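Local coordinates for aromatic amino acid aminotransferase I (PDB 6HNU), which probably transfers the amino group of aromatic amino acids to 2-oxoglutarate, with pyridoxal 5'-phosphate as its cofactor, at residues G156-V161 with G177-P182; Y211-G216 with I244-Y249; P304-G309 with G334-L339. One frame throughout, in Å; residues are numbered along the deposited sequence. Where two conformers were deposited one is given.

Contact 1 of 3, residues G156-V161 with G177-P182; sequences GDTILV and GVNTVP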
loop_
_atom_site.group_PDB
_atom_site.type_symbol
_atom_site.label_atom_id
_atom_site.label_comp_id
_atom_site.label_asym_id
_atom_site.label_seq_id
_atom_site.Cartn_x
_atom_site.Cartn_y
_atom_site.Cartn_z
ATOM N N GLY B 156 -22.239 -2.910 -8.565
ATOM C CA GLY B 156 -23.251 -2.958 -9.641
ATOM C C GLY B 156 -23.009 -1.916 -10.724
ATOM O O GLY B 156 -23.709 -1.951 -11.735
ATOM N N ASP B 157 -22.070 -0.975 -10.544
ATOM C CA ASP B 157 -21.692 -0.021 -11.621
ATOM C C ASP B 157 -20.969 -0.800 -12.737
ATOM O O ASP B 157 -20.533 -1.948 -12.533
ATOM C CB ASP B 157 -20.820 1.142 -11.130
ATOM C CG ASP B 157 -21.512 2.203 -10.290
ATOM O OD1 ASP B 157 -22.756 2.223 -10.255
ATOM O OD2 ASP B 157 -20.779 3.043 -9.696
ATOM N N THR B 158 -20.865 -0.188 -13.906
ATOM C CA THR B 158 -20.129 -0.728 -15.067
ATOM C C THR B 158 -18.932 0.152 -15.381
ATOM O O THR B 158 -19.053 1.411 -15.367
ATOM C CB THR B 158 -21.055 -0.848 -16.289
ATOM O OG1 THR B 158 -21.984 -1.869 -15.946
ATOM C CG2 THR B 158 -20.333 -1.261 -17.554
ATOM N N ILE B 159 -17.842 -0.508 -15.743
ATOM C CA ILE B 159 -16.701 0.116 -16.481
ATOM C C ILE B 159 -16.524 -0.573 -17.833
ATOM O O ILE B 159 -16.930 -1.768 -17.987
ATOM C CB ILE B 159 -15.415 0.061 -15.641
ATOM C CG1 ILE B 159 -14.961 -1.369 -15.346
ATOM C CG2 ILE B 159 -15.651 0.867 -14.388
ATOM C CD1 ILE B 159 -13.533 -1.456 -14.841
ATOM N N LEU B 160 -15.919 0.140 -18.784
ATOM C CA LEU B 160 -15.499 -0.461 -20.057
ATOM C C LEU B 160 -14.032 -0.848 -19.903
ATOM O O LEU B 160 -13.251 -0.023 -19.329
ATOM C CB LEU B 160 -15.709 0.517 -21.213
ATOM C CG LEU B 160 -17.128 1.088 -21.335
ATOM C CD1 LEU B 160 -17.162 2.129 -22.421
ATOM C CD2 LEU B 160 -18.104 -0.031 -21.612
ATOM N N VAL B 161 -13.701 -2.050 -20.379
ATOM C CA VAL B 161 -12.312 -2.588 -20.414
ATOM C C VAL B 161 -12.036 -3.093 -21.825
ATOM O O VAL B 161 -12.999 -3.457 -22.513
ATOM C CB VAL B 161 -12.063 -3.685 -19.367
ATOM C CG1 VAL B 161 -12.368 -3.217 -17.936
ATOM C CG2 VAL B 161 -12.854 -4.958 -19.672
ATOM N N GLY B 177 -17.441 -5.817 -7.012
ATOM C CA GLY B 177 -18.746 -5.989 -7.674
ATOM C C GLY B 177 -18.928 -5.052 -8.856
ATOM O O GLY B 177 -20.076 -4.658 -9.132
ATOM N N VAL B 178 -17.841 -4.643 -9.523
ATOM C CA VAL B 178 -17.932 -3.715 -10.678
ATOM C C VAL B 178 -17.910 -4.542 -11.952
ATOM O O VAL B 178 -16.964 -5.327 -12.125
ATOM C CB VAL B 178 -16.828 -2.654 -10.622
ATOM C CG1 VAL B 178 -16.904 -1.721 -11.820
ATOM C CG2 VAL B 178 -16.917 -1.911 -9.294
ATOM N N ASN B 179 -18.962 -4.388 -12.758
ATOM C CA ASN B 179 -19.115 -5.049 -14.083
ATOM C C ASN B 179 -18.043 -4.525 -15.057
ATOM O O ASN B 179 -17.883 -3.289 -15.193
ATOM C CB ASN B 179 -20.529 -4.827 -14.614
ATOM C CG ASN B 179 -21.575 -5.366 -13.661
ATOM O OD1 ASN B 179 -22.418 -4.612 -13.152
ATOM N ND2 ASN B 179 -21.521 -6.647 -13.406
ATOM N N THR B 180 -17.324 -5.441 -15.708
ATOM C CA THR B 180 -16.324 -5.119 -16.765
ATOM C C THR B 180 -16.883 -5.497 -18.130
ATOM O O THR B 180 -16.729 -6.697 -18.523
ATOM C CB THR B 180 -15.011 -5.819 -16.434
ATOM O OG1 THR B 180 -15.218 -7.233 -16.426
ATOM C CG2 THR B 180 -14.522 -5.400 -15.068
ATOM N N VAL B 181 -17.465 -4.525 -18.825
ATOM C CA VAL B 181 -18.016 -4.733 -20.192
ATOM C C VAL B 181 -16.873 -4.598 -21.186
ATOM O O VAL B 181 -16.230 -3.550 -21.223
ATOM C CB VAL B 181 -19.176 -3.776 -20.479
ATOM C CG1 VAL B 181 -19.560 -3.756 -21.945
ATOM C CG2 VAL B 181 -20.378 -4.157 -19.628
ATOM N N PRO B 182 -16.633 -5.644 -22.013
ATOM C CA PRO B 182 -15.494 -5.669 -22.928
ATOM C C PRO B 182 -15.766 -4.826 -24.186
ATOM O O PRO B 182 -16.919 -4.752 -24.702
ATOM C CB PRO B 182 -15.322 -7.150 -23.229
ATOM C CG PRO B 182 -16.721 -7.695 -23.148
ATOM C CD PRO B 182 -17.402 -6.904 -22.048
#
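Two neighbouring parallel strands meet here, Thr158-Val161 beside Asn179-Pro182, the two strands of a beta-alpha-beta crossover whose helix is 167-175. They lie in the mixed sheet of the large domain of this aminotransferase fold. The short segments are turned 37° against each other, a marked local twist. Hydrogen bonds run back and forth in the parallel pattern: Asn179 N gives to Asp157 O (2.9 Å), Ile159 N to Asn179 O (2.8 Å), Val181 N to Ile159 O (2.9 Å), and Val161 N to Val181 O (3.1 Å). A further bond, Gly156 N to Gly177 O (2.8 Å), ties the two loops just before the strands. Both glycines take positive phi, and Gly177 is the C-prime residue of the Schellman motif that ends the crossover helix.

On the sheet face that carries Thr158, Leu160 and Val181, the threonine holds its methyl anti to the backbone N (chi1 -68° for OG1). This directs CG2 against Val181 CG2 at 3.6 Å, while OG1 lies over the CB of Asn179. Leu160 runs alongside Val181, pointing the same way, its CD2 4.0 Å from Val181 CG1. On the other face Ile159 crosses Val178 at roughly a right angle, CG2 to CG1 at 3.9 Å, and lies beside Thr180, whose CB also meets both methyls of Val161. Branched residues suit these places because they fill the space beside an extended backbone. Ile159 continues onto Trp145 and Leu149 of helix 141-152, and Thr180 onto Leu170 and Ala173 of the crossover helix.

Ile159 and Val161 bond to 179-182, while Thr158 and Leu160 turn their backbone groups to strand 209-212 and its approach. The joint is thus held by main-chain bonds and by methyl contacts on both faces, without an ion pair between the two segments.

Contact 2 of 3, residues Y211-G216 with I244-Y249; sequences YTICTG and IEDEPY. With PLP (pyridoxal-5'-phosphate), chain I.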
loop_
_atom_site.group_PDB
_atom_site.type_symbol
_atom_site.label_atom_id
_atom_site.label_comp_id
_atom_site.label_asym_id
_atom_site.label_seq_id
_atom_site.Cartn_x
_atom_site.Cartn_y
_atom_site.Cartn_z
ATOM N N TYR B 211 -11.186 1.782 -19.001
ATOM C CA TYR B 211 -9.869 1.348 -18.488
ATOM C C TYR B 211 -9.075 0.886 -19.702
ATOM O O TYR B 211 -9.497 -0.064 -20.339
ATOM C CB TYR B 211 -10.043 0.239 -17.430
ATOM C CG TYR B 211 -8.770 -0.465 -17.023
ATOM C CD1 TYR B 211 -7.796 0.190 -16.286
ATOM C CD2 TYR B 211 -8.517 -1.772 -17.401
ATOM C CE1 TYR B 211 -6.605 -0.417 -15.945
ATOM C CE2 TYR B 211 -7.336 -2.415 -17.068
ATOM C CZ TYR B 211 -6.369 -1.724 -16.349
ATOM O OH TYR B 211 -5.209 -2.348 -16.035
ATOM N N THR B 212 -7.949 1.534 -19.993
ATOM C CA THR B 212 -7.118 1.251 -21.170
ATOM C C THR B 212 -5.654 1.149 -20.772
ATOM O O THR B 212 -5.108 2.069 -20.149
ATOM C CB THR B 212 -7.402 2.247 -22.310
ATOM O OG1 THR B 212 -6.561 1.907 -23.400
ATOM C CG2 THR B 212 -7.155 3.701 -21.969
ATOM N N ILE B 213 -5.014 0.082 -21.212
ATOM C CA ILE B 213 -3.531 -0.004 -21.174
ATOM C C ILE B 213 -3.075 0.361 -22.577
ATOM O O ILE B 213 -2.785 -0.549 -23.380
ATOM C CB ILE B 213 -3.108 -1.412 -20.726
ATOM C CG1 ILE B 213 -3.884 -1.867 -19.490
ATOM C CG2 ILE B 213 -1.614 -1.465 -20.506
ATOM C CD1 ILE B 213 -3.944 -3.368 -19.287
ATOM N N CYS B 214 -3.030 1.659 -22.894
ATOM C CA CYS B 214 -3.116 2.065 -24.296
ATOM C C CYS B 214 -1.747 1.955 -24.977
ATOM O O CYS B 214 -1.744 1.938 -26.195
ATOM C CB CYS B 214 -3.770 3.424 -24.429
ATOM S SG CYS B 214 -3.116 4.684 -23.319
ATOM N N THR B 215 -0.646 1.901 -24.226
ATOM C CA THR B 215 0.732 1.763 -24.755
ATOM C C THR B 215 1.328 0.410 -24.359
ATOM O O THR B 215 1.570 0.177 -23.159
ATOM C CB THR B 215 1.630 2.921 -24.305
ATOM O OG1 THR B 215 0.901 4.136 -24.509
ATOM C CG2 THR B 215 2.930 2.957 -25.075
ATOM N N GLY B 216 1.595 -0.471 -25.322
ATOM C CA GLY B 216 2.162 -1.793 -24.991
ATOM C C GLY B 216 1.115 -2.637 -24.269
ATOM O O GLY B 216 1.440 -3.284 -23.212
ATOM N N ILE B 244 -9.290 6.004 -17.830
ATOM C CA ILE B 244 -8.226 5.628 -16.890
ATOM C C ILE B 244 -7.174 4.964 -17.757
ATOM O O ILE B 244 -7.438 3.862 -18.261
ATOM C CB ILE B 244 -8.753 4.703 -15.769
ATOM C CG1 ILE B 244 -10.039 5.191 -15.097
ATOM C CG2 ILE B 244 -7.641 4.393 -14.784
ATOM C CD1 ILE B 244 -10.000 6.590 -14.459
ATOM N N GLU B 245 -6.028 5.614 -17.875
ATOM C CA GLU B 245 -4.919 5.144 -18.722
ATOM C C GLU B 245 -3.895 4.585 -17.732
ATOM O O GLU B 245 -3.204 5.327 -17.012
ATOM C CB GLU B 245 -4.416 6.151 -19.783
ATOM C CG GLU B 245 -3.709 7.411 -19.286
ATOM C CD GLU B 245 -3.148 8.329 -20.366
ATOM O OE1 GLU B 245 -3.031 7.879 -21.542
ATOM O OE2 GLU B 245 -2.685 9.481 -20.010
ATOM N N ASP B 246 -3.838 3.269 -17.707
ATOM C CA ASP B 246 -2.920 2.503 -16.861
ATOM C C ASP B 246 -1.683 2.252 -17.704
ATOM O O ASP B 246 -1.704 1.389 -18.587
ATOM C CB ASP B 246 -3.611 1.259 -16.327
ATOM C CG ASP B 246 -2.738 0.370 -15.498
ATOM O OD1 ASP B 246 -1.574 0.789 -15.146
ATOM O OD2 ASP B 246 -3.226 -0.751 -15.202
ATOM N N GLU B 247 -0.631 3.009 -17.440
ATOM C CA GLU B 247 0.430 3.214 -18.445
ATOM C C GLU B 247 1.791 2.882 -17.855
ATOM O O GLU B 247 2.741 3.643 -18.039
ATOM C CB GLU B 247 0.270 4.649 -18.935
ATOM C CG GLU B 247 -0.803 4.769 -19.987
ATOM C CD GLU B 247 -0.322 4.141 -21.293
ATOM O OE1 GLU B 247 0.160 4.904 -22.157
ATOM O OE2 GLU B 247 -0.455 2.895 -21.461
ATOM N N PRO B 248 1.990 1.678 -17.288
ATOM C CA PRO B 248 3.320 1.308 -16.782
ATOM C C PRO B 248 4.344 1.083 -17.915
ATOM O O PRO B 248 5.548 1.159 -17.669
ATOM C CB PRO B 248 3.051 0.036 -15.996
ATOM C CG PRO B 248 1.869 -0.587 -16.749
ATOM C CD PRO B 248 1.024 0.568 -17.236
ATOM N N TYR B 249 3.885 0.878 -19.143
ATOM C CA TYR B 249 4.776 0.515 -20.270
ATOM C C TYR B 249 5.006 1.724 -21.186
ATOM O O TYR B 249 5.585 1.546 -22.254
ATOM C CB TYR B 249 4.178 -0.644 -21.074
ATOM C CG TYR B 249 3.769 -1.863 -20.289
ATOM C CD1 TYR B 249 4.692 -2.636 -19.614
ATOM C CD2 TYR B 249 2.448 -2.249 -20.231
ATOM C CE1 TYR B 249 4.321 -3.770 -18.913
ATOM C CE2 TYR B 249 2.058 -3.389 -19.562
ATOM C CZ TYR B 249 2.990 -4.151 -18.889
ATOM O OH TYR B 249 2.643 -5.290 -18.208
HETATM N N1 PLP I . -1.046 -2.397 -14.778
HETATM C C2 PLP I . -0.816 -3.201 -15.819
HETATM C C2A PLP I . -1.735 -3.136 -16.988
HETATM C C3 PLP I . 0.254 -4.092 -15.824
HETATM O O3 PLP I . 0.391 -4.935 -16.893
HETATM C C4 PLP I . 1.095 -4.151 -14.694
HETATM C C4A PLP I . 2.205 -5.101 -14.664
HETATM C C5 PLP I . 0.863 -3.274 -13.627
HETATM C C6 PLP I . -0.227 -2.443 -13.705
HETATM C C5A PLP I . 1.677 -3.333 -12.358
HETATM O O4P PLP I . 2.082 -2.002 -11.939
HETATM P P PLP I . 2.816 -1.696 -10.611
HETATM O O1P PLP I . 3.112 -0.223 -10.784
HETATM O O2P PLP I . 4.077 -2.605 -10.578
HETATM O O3P PLP I . 1.857 -2.009 -9.466
HETATM O O HOH W 1 1.415 1.131 -20.672
#
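Tyr211-Thr212 and Ile244-Glu245 pair as parallel strands, and the two segments run within 15° of each other end to end. Thr212 uses both its N and its O: the N gives to Ile244 O at 2.9 Å, and the O accepts from Asp246 N at 3.0 Å. Towards their C-terminal ends the two segments reach the cofactor site.

The phenol of Tyr211 crosses Asp246 at a slant, ring and carboxylate planes 42° apart. OD2 lies at the ring edge in its plane, and OH donates to its anti lone pair (2.7 Å). Asp246 CG stands anti to the backbone N (chi1 177°), which carries the same OD2 to within 2.8 Å of PLP N1, the position of the aspartate facing the pyridine nitrogen in this aminotransferase family. Tyr211, itself lining the pocket, helps hold the carboxylate's rotation, with a weak bond from Asn141 to OD1. Ile213 lies against the PLP methyl carbon C2A, while Tyr249 OH accepts from PLP O3 (2.6 Å).

Glu247, its chain bent, turns back to grip Thr215 twice: OE1 takes the hydroxyl OG1 on its syn side (2.6 Å) and OE2 takes the N (2.9 Å). One water joins OE2, Thr215 O and Tyr249 N. Gly216, at positive phi, has no CB, which would crowd Tyr249 CB.

The contact closes the beta-alpha-beta unit 209-212, 226-239, 242-246. Strand 158-162 flanks it beyond Tyr211, strand 292-297 flanks Ile244 and Glu245, and helix 141-152 packs on Ile244 and Pro248.

Contact 3 of 3, residues P304-G309 with G334-L339; sequences PGLRLG and GFSEAL. With PLP (pyridoxal-5'-phosphate), chain I.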
loop_
_atom_site.group_PDB
_atom_site.type_symbol
_atom_site.label_atom_id
_atom_site.label_comp_id
_atom_site.label_asym_id
_atom_site.label_seq_id
_atom_site.Cartn_x
_atom_site.Cartn_y
_atom_site.Cartn_z
ATOM N N PRO B 304 10.361 -2.968 -9.984
ATOM C CA PRO B 304 9.061 -3.192 -9.346
ATOM C C PRO B 304 9.046 -2.977 -7.824
ATOM O O PRO B 304 8.023 -2.527 -7.280
ATOM C CB PRO B 304 8.753 -4.663 -9.679
ATOM C CG PRO B 304 9.572 -4.974 -10.914
ATOM C CD PRO B 304 10.815 -4.127 -10.787
ATOM N N GLY B 305 10.155 -3.296 -7.148
ATOM C CA GLY B 305 10.242 -3.279 -5.673
ATOM C C GLY B 305 10.215 -1.871 -5.095
ATOM O O GLY B 305 10.150 -1.756 -3.875
ATOM N N LEU B 306 10.340 -0.818 -5.905
ATOM C CA LEU B 306 10.149 0.568 -5.407
ATOM C C LEU B 306 8.757 0.675 -4.778
ATOM O O LEU B 306 8.621 1.403 -3.768
ATOM C CB LEU B 306 10.312 1.587 -6.541
ATOM C CG LEU B 306 11.720 2.159 -6.715
ATOM C CD1 LEU B 306 11.922 2.689 -8.125
ATOM C CD2 LEU B 306 12.021 3.252 -5.692
ATOM N N ARG B 307 7.763 0.042 -5.389
ATOM C CA ARG B 307 6.375 0.191 -4.875
ATOM C C ARG B 307 6.104 1.703 -4.799
ATOM O O ARG B 307 5.748 2.200 -3.768
ATOM C CB ARG B 307 6.198 -0.503 -3.527
ATOM C CG ARG B 307 6.145 -2.023 -3.585
ATOM C CD ARG B 307 5.039 -2.546 -4.476
ATOM N NE ARG B 307 5.504 -2.731 -5.832
ATOM C CZ ARG B 307 4.766 -2.695 -6.920
ATOM N NH1 ARG B 307 5.340 -2.888 -8.085
ATOM N NH2 ARG B 307 3.472 -2.431 -6.857
ATOM N N LEU B 308 6.283 2.374 -5.927
ATOM C CA LEU B 308 6.166 3.834 -6.022
ATOM C C LEU B 308 5.672 4.179 -7.415
ATOM O O LEU B 308 6.267 3.755 -8.431
ATOM C CB LEU B 308 7.522 4.489 -5.772
ATOM C CG LEU B 308 7.539 6.013 -5.695
ATOM C CD1 LEU B 308 6.642 6.555 -4.584
ATOM C CD2 LEU B 308 8.972 6.500 -5.467
ATOM N N GLY B 309 4.618 4.956 -7.448
ATOM C CA GLY B 309 4.158 5.518 -8.697
ATOM C C GLY B 309 3.455 6.812 -8.380
ATOM O O GLY B 309 3.636 7.384 -7.240
ATOM N N GLY B 334 9.101 5.445 2.854
ATOM C CA GLY B 334 9.955 6.642 2.942
ATOM C C GLY B 334 11.306 6.310 2.334
ATOM O O GLY B 334 11.962 7.189 1.769
ATOM N N PHE B 335 11.747 5.056 2.482
ATOM C CA PHE B 335 13.011 4.608 1.856
ATOM C C PHE B 335 12.835 4.665 0.345
ATOM O O PHE B 335 13.715 5.195 -0.321
ATOM C CB PHE B 335 13.449 3.223 2.328
ATOM C CG PHE B 335 13.894 3.159 3.770
ATOM C CD1 PHE B 335 15.044 3.817 4.179
ATOM C CD2 PHE B 335 13.208 2.392 4.694
ATOM C CE1 PHE B 335 15.451 3.753 5.509
ATOM C CE2 PHE B 335 13.607 2.333 6.021
ATOM C CZ PHE B 335 14.749 3.000 6.417
ATOM N N SER B 336 11.755 4.104 -0.232
ATOM C CA SER B 336 11.558 4.155 -1.709
ATOM C C SER B 336 11.529 5.628 -2.168
ATOM O O SER B 336 12.168 5.995 -3.182
ATOM C CB SER B 336 10.278 3.433 -2.119
ATOM O OG SER B 336 10.427 2.044 -1.933
ATOM N N GLU B 337 10.780 6.477 -1.477
ATOM C CA GLU B 337 10.519 7.840 -2.014
ATOM C C GLU B 337 11.787 8.692 -1.866
ATOM O O GLU B 337 12.080 9.514 -2.762
ATOM C CB GLU B 337 9.323 8.458 -1.302
ATOM C CG GLU B 337 8.620 9.454 -2.171
ATOM C CD GLU B 337 7.347 10.031 -1.583
ATOM O OE1 GLU B 337 6.657 9.321 -0.838
ATOM O OE2 GLU B 337 7.085 11.200 -1.873
ATOM N N ALA B 338 12.501 8.526 -0.748
ATOM C CA ALA B 338 13.763 9.259 -0.488
ATOM C C ALA B 338 14.843 8.780 -1.471
ATOM O O ALA B 338 15.551 9.651 -2.048
ATOM C CB ALA B 338 14.196 9.083 0.942
ATOM N N LEU B 339 14.934 7.464 -1.711
ATOM C CA LEU B 339 15.955 6.924 -2.637
ATOM C C LEU B 339 15.572 7.295 -4.062
ATOM O O LEU B 339 16.467 7.633 -4.797
ATOM C CB LEU B 339 16.111 5.417 -2.459
ATOM C CG LEU B 339 16.916 4.966 -1.236
ATOM C CD1 LEU B 339 16.857 3.442 -1.084
ATOM C CD2 LEU B 339 18.368 5.435 -1.338
HETATM N N1 PLP I . -1.046 -2.397 -14.778
HETATM C C2 PLP I . -0.816 -3.201 -15.819
HETATM C C2A PLP I . -1.735 -3.136 -16.988
HETATM C C3 PLP I . 0.254 -4.092 -15.824
HETATM O O3 PLP I . 0.391 -4.935 -16.893
HETATM C C4 PLP I . 1.095 -4.151 -14.694
HETATM C C4A PLP I . 2.205 -5.101 -14.664
HETATM C C5 PLP I . 0.863 -3.274 -13.627
HETATM C C6 PLP I . -0.227 -2.443 -13.705
HETATM C C5A PLP I . 1.677 -3.333 -12.358
HETATM O O4P PLP I . 2.082 -2.002 -11.939
HETATM P P PLP I . 2.816 -1.696 -10.611
HETATM O O1P PLP I . 3.112 -0.223 -10.784
HETATM O O2P PLP I . 4.077 -2.605 -10.578
HETATM O O3P PLP I . 1.857 -2.009 -9.466
#
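Ser336 points toward Leu306 and hands its hydroxyl to the backbone, OG donating to Leu306 O at 2.7 Å. This joins the phosphate-binding loop of a PLP-dependent aminotransferase fold, a 3-10 turn at 304-306 running into strand 309-314, to the first turn of helix 334-377. The donor approaches from beside the carbonyl, with a C=O...OG angle of 129°. A small hydroxyl suits this spot, since it can come close to the loop carbonyl while also bonding Ser333 OG of the second subunit.

Leu308 sits alongside the same helix turn. With CG anti to its backbone N (chi1 -174°), CD2 is laid against Ser336 O and Glu337 CA, both at 4.0 Å, and CD1 against the aliphatic CG of Glu337. The carboxylate of Glu337 is engaged elsewhere, with OE2 accepting from Leu111 N. Phe114 of helix 112-126 covers both Leu308 and Glu337.

Arg307, between Leu306 and Leu308 in the sequence, leads its side chain away from the helix. The chain bends twice so that the guanidinium returns to its own loop: NE (2.9 Å) and NH1 (2.8 Å) both bond Pro304 O, a side-on grip that holds the group's rotation. Arg307 N donates to that oxygen too, making it a triple acceptor. NH1 and NH2 each also give one N-H to the phosphate, nearly straight: NH1 to PLP O2P at 2.8 Å and NH2 to PLP O3P at 3.1 Å.

In the fold
Contacts 1 and 2 are successive in the chain and belong to the same sheet. Their centres lie about 17 Å apart, and strands 158-162 and 209-212 are neighbours, with Leu160 O 2.8 Å from Tyr211 N and Val161 packed on the Tyr211 ring. Contact 1 itself stays off the cofactor, the Val161 side chain being about 11 Å from PLP. Contacts 2 and 3 do not touch, with nearest atoms about 9 Å apart, yet both meet PLP: contact 2 meets the pyridine ring and its substituents, 304-309 the phosphate. Contact 3 adds the dimer interface. The same cofactor is also held by Tyr105 of the second subunit, and the bound phenylalanine touches Tyr249.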